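Local structure of 401aa long hypothetical glucose-1-phosphate thymidylyltransferase (2GGO) at residues A[1-6]-A[47-52]; A[122-127]-A[154-159]; A[139-144]-A[186-191]; A[244-249]-A[262-267]; A[306-311]-A[323-328]. The protein probably serves as a bifunctional enzyme in UDP-N-acetylglucosamine and UDP-N-acetylgalactosamine synthesis, with a nucleotidyltransferase section followed by a hexapeptide-repeat section. One frame throughout, in Å; residues are numbered along the deposited sequence.

Contact 1 of 5, residues A[1-6]-A[47-52]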
# COMPACT_ATOMS: atom_id res chain seq x y z
N MET A 1 10.68 -24.66 -2.76
CA MET A 1 10.62 -23.66 -1.66
C MET A 1 9.15 -23.37 -1.37
O MET A 1 8.32 -23.38 -2.26
CB MET A 1 11.31 -22.38 -2.10
CG MET A 1 12.62 -22.08 -1.45
SD MET A 1 12.40 -21.56 0.26
CE MET A 1 14.04 -21.90 0.84
N LYS A 2 8.82 -23.13 -0.10
CA LYS A 2 7.50 -22.62 0.24
C LYS A 2 7.62 -21.15 0.58
O LYS A 2 8.65 -20.72 1.12
CB LYS A 2 6.93 -23.37 1.44
CG LYS A 2 5.93 -24.42 1.10
CD LYS A 2 5.56 -25.20 2.37
CE LYS A 2 4.05 -25.47 2.49
NZ LYS A 2 3.60 -26.73 1.80
N ALA A 3 6.58 -20.39 0.24
CA ALA A 3 6.52 -18.97 0.58
C ALA A 3 5.34 -18.73 1.50
O ALA A 3 4.29 -19.36 1.35
CB ALA A 3 6.41 -18.14 -0.68
N PHE A 4 5.51 -17.85 2.49
CA PHE A 4 4.42 -17.41 3.36
C PHE A 4 4.37 -15.92 3.28
O PHE A 4 5.38 -15.26 3.53
CB PHE A 4 4.62 -17.86 4.81
CG PHE A 4 4.51 -19.36 5.00
CD1 PHE A 4 3.32 -19.95 5.44
CD2 PHE A 4 5.59 -20.20 4.68
CE1 PHE A 4 3.21 -21.35 5.59
CE2 PHE A 4 5.49 -21.60 4.80
CZ PHE A 4 4.30 -22.18 5.26
N ILE A 5 3.21 -15.40 2.90
CA ILE A 5 2.93 -13.95 2.92
C ILE A 5 2.15 -13.63 4.18
O ILE A 5 1.09 -14.19 4.40
CB ILE A 5 2.17 -13.48 1.68
CG1 ILE A 5 2.97 -13.82 0.43
CG2 ILE A 5 1.91 -11.94 1.74
CD1 ILE A 5 2.14 -13.89 -0.83
N LEU A 6 2.70 -12.78 5.04
CA LEU A 6 2.06 -12.41 6.28
C LEU A 6 1.20 -11.16 6.00
O LEU A 6 1.72 -10.04 5.82
CB LEU A 6 3.09 -12.19 7.38
CG LEU A 6 4.15 -13.29 7.58
CD1 LEU A 6 5.12 -12.99 8.72
CD2 LEU A 6 3.50 -14.58 7.78
N ARG A 47 5.94 -21.61 -5.99
CA ARG A 47 4.55 -21.85 -6.42
C ARG A 47 3.66 -22.20 -5.26
O ARG A 47 2.43 -21.94 -5.27
CB ARG A 47 4.50 -23.00 -7.39
CG ARG A 47 5.34 -22.79 -8.59
CD ARG A 47 4.89 -21.68 -9.47
NE ARG A 47 3.53 -21.84 -9.93
CZ ARG A 47 3.02 -21.20 -10.99
NH1 ARG A 47 3.79 -20.42 -11.76
NH2 ARG A 47 1.73 -21.38 -11.30
N ASP A 48 4.29 -22.78 -4.25
CA ASP A 48 3.59 -23.15 -3.05
C ASP A 48 3.53 -21.96 -2.12
O ASP A 48 4.40 -21.79 -1.22
CB ASP A 48 4.27 -24.32 -2.37
CG ASP A 48 3.44 -24.88 -1.26
OD1 ASP A 48 2.41 -24.27 -0.90
OD2 ASP A 48 3.82 -25.94 -0.74
N ILE A 49 2.50 -21.14 -2.35
CA ILE A 49 2.38 -19.86 -1.64
C ILE A 49 1.21 -19.93 -0.70
O ILE A 49 0.15 -20.35 -1.09
CB ILE A 49 2.26 -18.65 -2.61
CG1 ILE A 49 3.39 -18.70 -3.65
CG2 ILE A 49 2.23 -17.34 -1.79
CD1 ILE A 49 3.15 -17.90 -4.99
N THR A 50 1.43 -19.51 0.53
CA THR A 50 0.41 -19.48 1.55
C THR A 50 0.29 -18.06 2.10
O THR A 50 1.31 -17.43 2.47
CB THR A 50 0.79 -20.40 2.70
OG1 THR A 50 0.95 -21.72 2.21
CG2 THR A 50 -0.29 -20.40 3.78
N VAL A 51 -0.94 -17.57 2.21
CA VAL A 51 -1.17 -16.31 2.94
C VAL A 51 -1.72 -16.54 4.36
O VAL A 51 -2.74 -17.18 4.54
CB VAL A 51 -2.13 -15.37 2.17
CG1 VAL A 51 -1.97 -13.95 2.67
CG2 VAL A 51 -1.83 -15.44 0.71
N ILE A 52 -1.03 -16.02 5.36
CA ILE A 52 -1.61 -15.99 6.70
C ILE A 52 -2.44 -14.70 6.83
O ILE A 52 -1.95 -13.60 6.59
CB ILE A 52 -0.54 -16.10 7.78
CG1 ILE A 52 0.16 -17.47 7.62
CG2 ILE A 52 -1.15 -15.97 9.19
CD1 ILE A 52 1.67 -17.42 7.74
O HOH W 1 6.98 -23.59 -4.83
O HOH W 2 3.51 -22.23 1.63
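The Phe4 ring and Thr50 stand side by side and point the same way from neighbouring parallel strands, with Thr50 CB 3.8 Å from Phe4 CD1. Ile52 CD1 also approaches Phe4 CD1, obliquely to the ring, while one face carries a water offset toward the rim. That water is 2.7 Å from Thr50 OG1 and 3.0 Å from Ala3 O. The other flat group, the Asp48 carboxylate, meets Lys2 at one oxygen: Lys2 NZ lies 2.7 Å from Asp48 OD2, on its syn side and 26° out of the carboxylate plane. Bends late in the lysine chain bring the ammonium to OD2 of Asp48, whose CG is anti to its own nitrogen (chi1 -170°), making a salt bridge at the partly exposed start of the pair. At the buried end Leu6 CD2 presses on Ile52 CD1 at 3.4 Å, tighter than usual van der Waals contact. Between these ends the backbones exchange parallel bonds, among them Ile5 N to Thr50 O at 2.8 Å. On the reverse face Ile5 CD1 meets Ile49 CG2 at 3.6 Å. The strands are joined by a beta-alpha-beta crossover of the Rossmann-like nucleotidyltransferase domain: helix 33-43 packs on Ala3 and Ile5, strand 92-97 borders strand 2-6, and strand 69-72 borders strand 48-53.

Contact 2 of 5, residues A[122-127]-A[154-159]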
# COMPACT_ATOMS: atom_id res chain seq x y z
N VAL A 122 17.64 -3.27 3.43
CA VAL A 122 17.54 -2.20 2.47
C VAL A 122 18.01 -0.92 3.16
O VAL A 122 17.80 -0.73 4.37
CB VAL A 122 16.07 -2.08 1.90
CG1 VAL A 122 15.05 -1.86 3.01
CG2 VAL A 122 15.96 -1.00 0.83
N LYS A 123 18.67 -0.05 2.40
CA LYS A 123 19.10 1.23 2.94
C LYS A 123 18.04 2.33 2.76
O LYS A 123 17.70 2.74 1.63
CB LYS A 123 20.47 1.64 2.38
CG LYS A 123 21.66 0.80 2.91
CD LYS A 123 22.96 1.50 2.56
CE LYS A 123 24.03 0.53 2.08
NZ LYS A 123 24.63 1.02 0.78
N VAL A 124 17.49 2.76 3.91
CA VAL A 124 16.54 3.88 4.00
C VAL A 124 17.20 5.11 4.62
O VAL A 124 18.02 4.99 5.55
CB VAL A 124 15.25 3.54 4.81
CG1 VAL A 124 14.48 2.41 4.15
CG2 VAL A 124 15.54 3.23 6.26
N SER A 125 16.84 6.29 4.11
CA SER A 125 17.38 7.56 4.61
C SER A 125 16.54 8.11 5.77
O SER A 125 16.32 9.31 5.86
CB SER A 125 17.47 8.59 3.48
OG SER A 125 16.19 8.85 2.95
N ASN A 126 16.10 7.20 6.65
CA ASN A 126 15.36 7.52 7.87
C ASN A 126 15.30 6.32 8.82
O ASN A 126 14.23 5.93 9.25
CB ASN A 126 13.93 7.93 7.53
CG ASN A 126 13.13 6.80 6.91
OD1 ASN A 126 13.64 5.69 6.75
ND2 ASN A 126 11.89 7.08 6.56
N PRO A 127 16.46 5.72 9.14
CA PRO A 127 16.44 4.37 9.72
C PRO A 127 15.89 4.20 11.14
O PRO A 127 16.00 3.09 11.68
CB PRO A 127 17.92 3.95 9.66
CG PRO A 127 18.58 4.95 8.75
CD PRO A 127 17.83 6.21 8.97
N ASN A 154 22.18 2.66 8.34
CA ASN A 154 21.20 2.90 7.29
C ASN A 154 20.48 1.62 6.83
O ASN A 154 19.40 1.69 6.24
CB ASN A 154 21.86 3.55 6.09
CG ASN A 154 21.98 5.04 6.24
OD1 ASN A 154 20.98 5.76 6.14
ND2 ASN A 154 23.19 5.52 6.50
N LEU A 155 21.11 0.47 7.08
CA LEU A 155 20.53 -0.84 6.81
C LEU A 155 19.37 -1.16 7.74
O LEU A 155 19.56 -1.30 8.95
CB LEU A 155 21.57 -1.95 6.93
CG LEU A 155 22.12 -2.69 5.71
CD1 LEU A 155 22.33 -4.13 6.12
CD2 LEU A 155 21.23 -2.63 4.47
N ILE A 156 18.19 -1.32 7.16
CA ILE A 156 17.02 -1.73 7.93
C ILE A 156 16.53 -3.13 7.51
O ILE A 156 16.87 -3.63 6.43
CB ILE A 156 15.89 -0.63 7.91
CG1 ILE A 156 15.33 -0.40 6.50
CG2 ILE A 156 16.39 0.71 8.50
CD1 ILE A 156 13.91 -0.80 6.34
N ASN A 157 15.74 -3.76 8.37
CA ASN A 157 15.08 -5.01 8.02
C ASN A 157 14.05 -4.82 6.91
O ASN A 157 12.99 -4.24 7.14
CB ASN A 157 14.43 -5.61 9.27
CG ASN A 157 13.71 -6.93 9.00
OD1 ASN A 157 13.82 -7.51 7.92
ND2 ASN A 157 12.97 -7.40 9.99
N ALA A 158 14.36 -5.30 5.69
CA ALA A 158 13.45 -5.19 4.54
C ALA A 158 12.21 -6.11 4.61
O ALA A 158 11.35 -6.04 3.73
CB ALA A 158 14.20 -5.45 3.25
N GLY A 159 12.12 -6.95 5.65
CA GLY A 159 11.00 -7.88 5.86
C GLY A 159 10.82 -9.01 4.85
O GLY A 159 9.69 -9.49 4.67
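Ile156 packs against Val122 and Val124 where two antiparallel strands of the central mixed sheet of the GT-A-type domain pair. Its CB lies 4.0 Å from Val122 O. Chi1 of 64° sets CG1 between the backbone nitrogen and the carbonyl carbon, which brings it to 3.3 Å from the same Val122 O. CD1 continues to Val122 CG1 at 3.7 Å and also reaches Val124 CG1. The other branch, CG2, turns to the loop that follows strand 117-123, pressing on Val124 CG2 at a tight 3.5 Å and touching Pro127 CB at 3.8 Å. Val124 and Ile156 cross at about a right angle. Val122 and Ile156 form a hydrogen-bonded pair, with Ile156 N to Val122 O at 2.9 Å; Lys123 and Leu155 are the next, non-hydrogen-bonded pair. Lys123 leads its ammonium away to a salt bridge with Glu201, and Tyr130 and Trp206 add to the packing round Ile156. Next to it, Asn157 probably binds N-acetylglucosamine 1-phosphate. Its amide is steadied by Tyr161 and by an Asx turn, in which Gly159 N donates to Asn157 OD1 at 2.9 Å from 57° above the carbonyl plane.

Contact 3 of 5, residues A[139-144]-A[186-191]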
# COMPACT_ATOMS: atom_id res chain seq x y z
N ASN A 139 29.81 -9.48 8.42
CA ASN A 139 28.66 -8.95 7.68
C ASN A 139 27.42 -9.87 7.56
O ASN A 139 26.51 -9.61 6.77
CB ASN A 139 29.08 -8.35 6.33
CG ASN A 139 30.03 -7.15 6.50
OD1 ASN A 139 30.28 -6.69 7.62
ND2 ASN A 139 30.55 -6.65 5.38
N ASN A 140 27.40 -10.92 8.37
CA ASN A 140 26.16 -11.62 8.68
C ASN A 140 25.51 -10.88 9.86
O ASN A 140 26.05 -9.88 10.33
CB ASN A 140 26.42 -13.09 9.01
CG ASN A 140 27.28 -13.77 7.95
OD1 ASN A 140 27.00 -13.69 6.75
ND2 ASN A 140 28.32 -14.46 8.40
N LEU A 141 24.37 -11.35 10.34
CA LEU A 141 23.61 -10.56 11.30
C LEU A 141 24.11 -10.70 12.73
O LEU A 141 24.22 -11.82 13.25
CB LEU A 141 22.12 -10.89 11.24
CG LEU A 141 21.18 -9.99 12.05
CD1 LEU A 141 20.88 -8.70 11.30
CD2 LEU A 141 19.92 -10.75 12.43
N SER A 142 24.40 -9.56 13.36
CA SER A 142 24.67 -9.50 14.78
C SER A 142 23.35 -9.37 15.52
O SER A 142 22.91 -10.32 16.17
CB SER A 142 25.61 -8.33 15.10
OG SER A 142 26.31 -8.58 16.30
N LYS A 143 22.70 -8.22 15.41
CA LYS A 143 21.34 -8.07 15.95
C LYS A 143 20.48 -7.06 15.17
O LYS A 143 20.97 -6.41 14.24
CB LYS A 143 21.34 -7.81 17.48
CG LYS A 143 22.05 -6.53 17.98
CD LYS A 143 22.31 -6.56 19.51
CE LYS A 143 23.62 -7.27 19.89
NZ LYS A 143 23.80 -7.60 21.34
N ILE A 144 19.19 -6.98 15.51
CA ILE A 144 18.28 -5.96 14.94
C ILE A 144 17.66 -5.14 16.06
O ILE A 144 16.89 -5.67 16.86
CB ILE A 144 17.12 -6.58 14.10
CG1 ILE A 144 17.61 -7.75 13.24
CG2 ILE A 144 16.42 -5.48 13.27
CD1 ILE A 144 16.59 -8.87 13.06
N ASP A 186 12.61 -10.93 17.32
CA ASP A 186 13.11 -11.40 18.62
C ASP A 186 13.76 -12.75 18.50
O ASP A 186 14.89 -12.95 18.95
CB ASP A 186 11.95 -11.51 19.62
CG ASP A 186 11.50 -10.17 20.16
OD1 ASP A 186 12.29 -9.19 20.09
OD2 ASP A 186 10.35 -10.09 20.65
N ALA A 187 13.01 -13.68 17.89
CA ALA A 187 13.44 -15.05 17.64
C ALA A 187 14.64 -15.13 16.69
O ALA A 187 15.53 -15.96 16.88
CB ALA A 187 12.27 -15.87 17.09
N ILE A 188 14.66 -14.26 15.69
CA ILE A 188 15.77 -14.17 14.74
C ILE A 188 17.04 -13.68 15.45
O ILE A 188 18.16 -13.98 15.03
CB ILE A 188 15.44 -13.26 13.51
CG1 ILE A 188 14.48 -13.98 12.54
CG2 ILE A 188 16.71 -12.81 12.78
CD1 ILE A 188 13.94 -13.10 11.42
N ASN A 189 16.84 -12.94 16.54
CA ASN A 189 17.96 -12.34 17.27
C ASN A 189 18.75 -13.30 18.17
O ASN A 189 19.98 -13.19 18.26
CB ASN A 189 17.54 -11.08 18.01
CG ASN A 189 17.94 -9.83 17.26
OD1 ASN A 189 17.31 -8.78 17.39
ND2 ASN A 189 19.00 -9.92 16.48
N LEU A 190 18.04 -14.23 18.80
CA LEU A 190 18.68 -15.35 19.52
C LEU A 190 19.36 -16.32 18.55
O LEU A 190 20.48 -16.76 18.80
CB LEU A 190 17.67 -16.13 20.38
CG LEU A 190 16.33 -15.61 20.91
CD1 LEU A 190 15.61 -16.80 21.53
CD2 LEU A 190 16.45 -14.42 21.90
N MET A 191 18.66 -16.65 17.47
CA MET A 191 19.18 -17.55 16.44
C MET A 191 20.47 -17.01 15.82
O MET A 191 21.39 -17.78 15.55
CB MET A 191 18.12 -17.81 15.36
CG MET A 191 18.47 -18.95 14.39
SD MET A 191 17.34 -19.16 12.99
CE MET A 191 17.77 -17.75 11.98
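At a classic beta bulge, where Ser142 and Lys143 both face Val134 in the hairpin of strands 132-135 and 141-145, Lys143 and Ile144 lie against Asn189 of helix 184-194. Strand segment 141-144 and helix segment 186-191 run roughly antiparallel, at 150° between their N-to-C directions, and their axes come within 7.8 Å. Asn189 supplies most of the helix's share of the contact. Its amide lies alongside the strand backbone just past the bulge: Asn189 CG is 3.6 Å from Ile144 N. The same CG is 4.0 Å from Lys143 CB, at the root of a lysine chain that then leads away from the helix. One helix position earlier, Ile188 serves the buried side, crossing Leu141 at about a right angle and Ile144 more obliquely. Leu141 has CG anti to its nitrogen (chi1 -172°), the setting from which its CD2 meets the isoleucine. Around this apolar patch, strand 132-135 contributes Leu133 and helix 166-173 contributes Ile167, while Lys193 from the next turn of the helix binds Ser142 O. The contact joins the helix to a hairpin whose neighbours Gly131 and Glu146 probably bind the sugar phosphate. One methyl joins both strand residues: Ile188 CG2 lies 3.8 Å from Leu141 CD2 and 4.0 Å from Ile144 CD1.

Contact 4 of 5, residues A[244-249]-A[262-267]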
# COMPACT_ATOMS: atom_id res chain seq x y z
N LYS A 244 3.78 10.77 -20.85
CA LYS A 244 3.37 9.36 -20.74
C LYS A 244 1.92 9.19 -20.36
O LYS A 244 1.52 9.61 -19.28
CB LYS A 244 4.20 8.63 -19.69
CG LYS A 244 4.05 7.11 -19.74
CD LYS A 244 4.49 6.44 -18.46
CE LYS A 244 5.98 6.43 -18.35
NZ LYS A 244 6.45 5.16 -17.73
N VAL A 245 1.15 8.52 -21.21
CA VAL A 245 -0.23 8.26 -20.90
C VAL A 245 -0.63 6.83 -21.20
O VAL A 245 -0.55 6.39 -22.34
CB VAL A 245 -1.15 9.25 -21.65
CG1 VAL A 245 -2.58 9.10 -21.20
CG2 VAL A 245 -0.70 10.67 -21.36
N ILE A 246 -1.10 6.10 -20.19
CA ILE A 246 -1.61 4.74 -20.40
C ILE A 246 -3.13 4.81 -20.51
O ILE A 246 -3.82 5.15 -19.55
CB ILE A 246 -1.20 3.74 -19.29
CG1 ILE A 246 0.30 3.52 -19.30
CG2 ILE A 246 -1.83 2.41 -19.52
CD1 ILE A 246 1.11 4.72 -18.79
N ILE A 247 -3.62 4.51 -21.70
CA ILE A 247 -5.05 4.41 -21.91
C ILE A 247 -5.39 2.95 -22.16
O ILE A 247 -4.93 2.34 -23.14
CB ILE A 247 -5.53 5.31 -23.07
CG1 ILE A 247 -4.98 6.72 -22.91
CG2 ILE A 247 -7.05 5.30 -23.11
CD1 ILE A 247 -5.16 7.66 -24.07
N GLU A 248 -6.22 2.40 -21.29
CA GLU A 248 -6.55 0.99 -21.32
C GLU A 248 -7.79 0.71 -22.10
O GLU A 248 -8.51 1.63 -22.49
CB GLU A 248 -6.77 0.51 -19.93
CG GLU A 248 -5.60 0.72 -19.10
CD GLU A 248 -4.88 -0.54 -18.95
OE1 GLU A 248 -4.26 -0.98 -19.99
OE2 GLU A 248 -4.99 -1.09 -17.81
N GLU A 249 -8.05 -0.57 -22.34
CA GLU A 249 -9.09 -0.93 -23.25
C GLU A 249 -10.43 -0.56 -22.69
O GLU A 249 -10.64 -0.61 -21.49
CB GLU A 249 -9.03 -2.42 -23.57
CG GLU A 249 -8.93 -3.31 -22.34
CD GLU A 249 -9.01 -4.82 -22.68
OE1 GLU A 249 -8.47 -5.24 -23.76
OE2 GLU A 249 -9.63 -5.57 -21.86
N PRO A 262 2.77 12.11 -16.57
CA PRO A 262 2.30 10.72 -16.59
C PRO A 262 0.92 10.49 -15.96
O PRO A 262 0.66 10.94 -14.85
CB PRO A 262 3.36 9.96 -15.79
CG PRO A 262 3.97 10.95 -14.94
CD PRO A 262 3.79 12.32 -15.52
N VAL A 263 0.09 9.77 -16.70
CA VAL A 263 -1.26 9.50 -16.29
C VAL A 263 -1.63 8.10 -16.66
O VAL A 263 -1.37 7.64 -17.78
CB VAL A 263 -2.18 10.49 -17.02
CG1 VAL A 263 -3.58 9.99 -17.14
CG2 VAL A 263 -2.08 11.85 -16.36
N TYR A 264 -2.24 7.41 -15.73
CA TYR A 264 -2.75 6.07 -15.96
C TYR A 264 -4.27 6.12 -16.02
O TYR A 264 -4.94 6.50 -15.02
CB TYR A 264 -2.35 5.18 -14.78
CG TYR A 264 -2.78 3.74 -14.97
CD1 TYR A 264 -2.04 2.90 -15.80
CD2 TYR A 264 -3.92 3.23 -14.36
CE1 TYR A 264 -2.38 1.62 -15.97
CE2 TYR A 264 -4.29 1.89 -14.59
CZ TYR A 264 -3.49 1.11 -15.38
OH TYR A 264 -3.81 -0.20 -15.64
N ILE A 265 -4.85 5.70 -17.16
CA ILE A 265 -6.31 5.65 -17.30
C ILE A 265 -6.85 4.22 -17.34
O ILE A 265 -6.81 3.59 -18.37
CB ILE A 265 -6.79 6.51 -18.52
CG1 ILE A 265 -6.16 7.92 -18.40
CG2 ILE A 265 -8.32 6.50 -18.62
CD1 ILE A 265 -6.67 8.95 -19.26
N GLY A 266 -7.39 3.73 -16.22
CA GLY A 266 -7.81 2.32 -16.12
C GLY A 266 -8.89 1.92 -17.10
O GLY A 266 -9.54 2.75 -17.68
N LYS A 267 -9.13 0.62 -17.27
CA LYS A 267 -10.04 0.14 -18.31
C LYS A 267 -11.51 0.49 -18.07
O LYS A 267 -11.98 0.48 -16.95
CB LYS A 267 -9.86 -1.37 -18.57
CG LYS A 267 -10.02 -2.28 -17.40
CD LYS A 267 -9.69 -3.78 -17.81
CE LYS A 267 -8.16 -4.08 -17.90
NZ LYS A 267 -7.67 -4.13 -19.33
O HOH W 3 -7.43 -1.00 -15.53
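Tyr264 swings its ring anti to the backbone nitrogen (chi1 -177°) and Glu248 bends sharply at chi2 (-102°), so that hydroxyl and carboxylate meet although they start from different coils. Tyr264 OH donates to Glu248 OE2 at 2.6 Å, a weak bond by its geometry, with ring and carboxylate planes 56° apart. Ile246 approaches the same ring obliquely, its CG2 3.7 Å from Tyr264 CE1. The two strands are successive rungs of the parallel beta-helix formed by hexapeptide repeats, and the strand pairs Val245-Val263, Ile246-Tyr264 and Ile247-Ile265 are each offset by one coil of 18 residues. Val245 and Val263 stack in this way, CG1 to CG1 at 4.3 Å, on the interior side shared with Ile247, Ile265 and Ile259. Tyr264 and Ile246 point the other way, to Leu223 of helix 212-225. Four backbone bonds tie the rungs, the shortest from Ile265 N to Ile246 O at 2.7 Å. Just before them Pro262 CA makes a CA-H...O contact with Lys244 O at 3.0 Å, while the Lys244 ammonium is held by Val227 O and by carbonyls at the end of that helix. Past the strands a water accepts from Lys267 N at 2.9 Å and gives a weak bond to Glu248 OE2. Lys267 NZ forms a long salt bridge with Glu249 OE2, 3.5 Å away. Glu248 OE2 lies 4.3 Å from the same NZ, beyond a salt bridge; one ammonium probably moderates the charge of two carboxylates, and the tyrosine hydroxyl would further steady Glu248 as an ionised group.

Contact 5 of 5, residues A[306-311]-A[323-328]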
# COMPACT_ATOMS: atom_id res chain seq x y z
N ILE A 306 -16.14 11.01 -10.38
CA ILE A 306 -16.00 12.45 -10.04
C ILE A 306 -16.57 13.21 -11.22
O ILE A 306 -15.82 13.62 -12.07
CB ILE A 306 -14.51 12.97 -9.92
CG1 ILE A 306 -13.56 12.09 -9.15
CG2 ILE A 306 -14.47 14.33 -9.27
CD1 ILE A 306 -14.12 11.54 -7.84
N PRO A 307 -17.91 13.36 -11.30
CA PRO A 307 -18.40 13.77 -12.64
C PRO A 307 -18.54 15.25 -12.93
O PRO A 307 -18.58 15.57 -14.14
CB PRO A 307 -19.74 13.11 -12.71
CG PRO A 307 -20.22 13.29 -11.19
CD PRO A 307 -19.02 12.98 -10.41
N HIS A 308 -18.56 16.17 -11.94
CA HIS A 308 -18.75 17.60 -12.25
C HIS A 308 -18.08 18.59 -11.37
O HIS A 308 -18.23 18.43 -10.22
CB HIS A 308 -20.23 18.01 -11.97
CG HIS A 308 -21.26 17.02 -12.42
ND1 HIS A 308 -21.74 16.88 -13.74
CD2 HIS A 308 -22.02 16.21 -11.67
CE1 HIS A 308 -22.63 15.92 -13.75
NE2 HIS A 308 -22.93 15.61 -12.48
N LEU A 309 -17.35 19.58 -11.89
CA LEU A 309 -17.01 20.77 -11.11
C LEU A 309 -16.23 20.53 -9.85
O LEU A 309 -16.37 21.30 -8.88
CB LEU A 309 -18.24 21.62 -10.89
CG LEU A 309 -18.84 22.15 -12.23
CD1 LEU A 309 -20.41 22.51 -12.14
CD2 LEU A 309 -18.25 23.42 -12.54
N SER A 310 -15.21 19.71 -10.02
CA SER A 310 -14.41 19.16 -8.96
C SER A 310 -12.90 19.24 -9.19
O SER A 310 -12.37 19.17 -10.36
CB SER A 310 -14.93 17.74 -8.67
OG SER A 310 -16.02 17.83 -7.72
N TYR A 311 -12.16 19.48 -8.10
CA TYR A 311 -10.73 19.40 -8.13
C TYR A 311 -10.33 18.30 -7.14
O TYR A 311 -10.71 18.38 -5.97
CB TYR A 311 -10.13 20.78 -7.64
CG TYR A 311 -8.62 20.71 -7.58
CD1 TYR A 311 -7.89 20.35 -8.66
CD2 TYR A 311 -7.98 20.83 -6.39
CE1 TYR A 311 -6.51 20.17 -8.55
CE2 TYR A 311 -6.68 20.72 -6.26
CZ TYR A 311 -5.92 20.41 -7.33
OH TYR A 311 -4.55 20.27 -7.16
N PHE A 323 -18.59 11.72 -6.22
CA PHE A 323 -18.55 13.10 -5.79
C PHE A 323 -19.74 13.81 -6.23
O PHE A 323 -19.97 13.92 -7.43
CB PHE A 323 -17.26 13.89 -6.26
CG PHE A 323 -16.14 13.72 -5.27
CD1 PHE A 323 -16.28 12.75 -4.29
CD2 PHE A 323 -15.01 14.51 -5.27
CE1 PHE A 323 -15.26 12.59 -3.30
CE2 PHE A 323 -14.01 14.34 -4.34
CZ PHE A 323 -14.13 13.35 -3.37
N GLY A 324 -20.47 14.39 -5.30
CA GLY A 324 -21.38 15.45 -5.82
C GLY A 324 -20.73 16.64 -6.48
O GLY A 324 -19.61 17.11 -6.06
N ALA A 325 -21.44 17.21 -7.45
CA ALA A 325 -21.08 18.48 -8.14
C ALA A 325 -20.58 19.41 -7.15
O ALA A 325 -21.14 19.55 -6.01
CB ALA A 325 -22.22 19.11 -8.97
N GLY A 326 -19.41 19.89 -7.44
CA GLY A 326 -18.78 20.93 -6.62
C GLY A 326 -18.02 20.48 -5.41
O GLY A 326 -17.68 21.34 -4.69
N THR A 327 -17.74 19.16 -5.18
CA THR A 327 -16.94 18.85 -3.95
C THR A 327 -15.52 19.25 -4.30
O THR A 327 -15.10 18.83 -5.38
CB THR A 327 -17.03 17.40 -3.87
OG1 THR A 327 -18.41 17.00 -3.90
CG2 THR A 327 -16.12 16.72 -2.81
N LEU A 328 -14.67 19.70 -3.38
CA LEU A 328 -13.39 20.29 -3.68
C LEU A 328 -12.63 19.77 -2.49
O LEU A 328 -13.14 19.70 -1.42
CB LEU A 328 -13.28 21.81 -3.57
CG LEU A 328 -14.37 22.50 -4.34
CD1 LEU A 328 -14.37 23.85 -4.31
CD2 LEU A 328 -13.67 22.21 -5.75
O HOH W 4 -18.22 15.74 -9.36
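Ile306 and Phe323 pack side by side at the close end of this contact between two turns of the hexapeptide beta-helix. Ile306 CD1 sits over one face of the phenylalanine ring, 4.2 Å from its centroid in a CH-pi contact. Thr327 CG2 covers the opposite face, offset toward the rim, and the ring is sandwiched. Ser310 OG comes to the ring's edge, 4.2 Å from Phe323 CD2. The same hydroxyl donates to Thr327 O at 2.7 Å, lying in the carbonyl plane on a lone pair, and this is the firm polar link between the segments. The opposing loop is a type II turn from Gly324 to Thr327, closed by Thr327 N to Gly324 O at 2.9 Å, with Gly326 at a positive phi of 85°. Toward the exposed corner the bonding slackens. Gly326 N reaches His308 O across 3.4 Å in a weak bond, and Ala325 CB packs obliquely to the His308 ring and 3.8 Å from His308 CB. A water bridges the two backbones, accepting from His308 N at 2.6 Å and donating to Phe323 O. Strand 305-308 also bonds along its other border to Lys288 and Gly290, and Thr365 of a later coil binds Gly324 N. The chemistry implies apolar packing and one strong serine bond inside, a weak bond and contacts of His308, Leu309 and Leu328 outside, and a separate water bridge between backbones.

Overall arrangement
Contacts 1, 2 and 3 lie in the nucleotidyltransferase section, contacts 4 and 5 in the beta-helix. Contacts 1 and 2 belong to the same mixed sheet, with centres about 24 Å apart; the centres of contacts 2 and 3 are about 15 Å apart and their segments alternate along the chain. All three border the probable substrate site: contact 1 neighbours Tyr97 and Gln73, contact 2 holds Asn157, and contact 3 abuts Gly131 and Glu146. Contacts 4 and 5, about 21 Å apart between centres, join coils of the beta-helix away from that site. The centres of contacts 3 and 5 are about 53 Å apart, on opposite sides of the chain's centre.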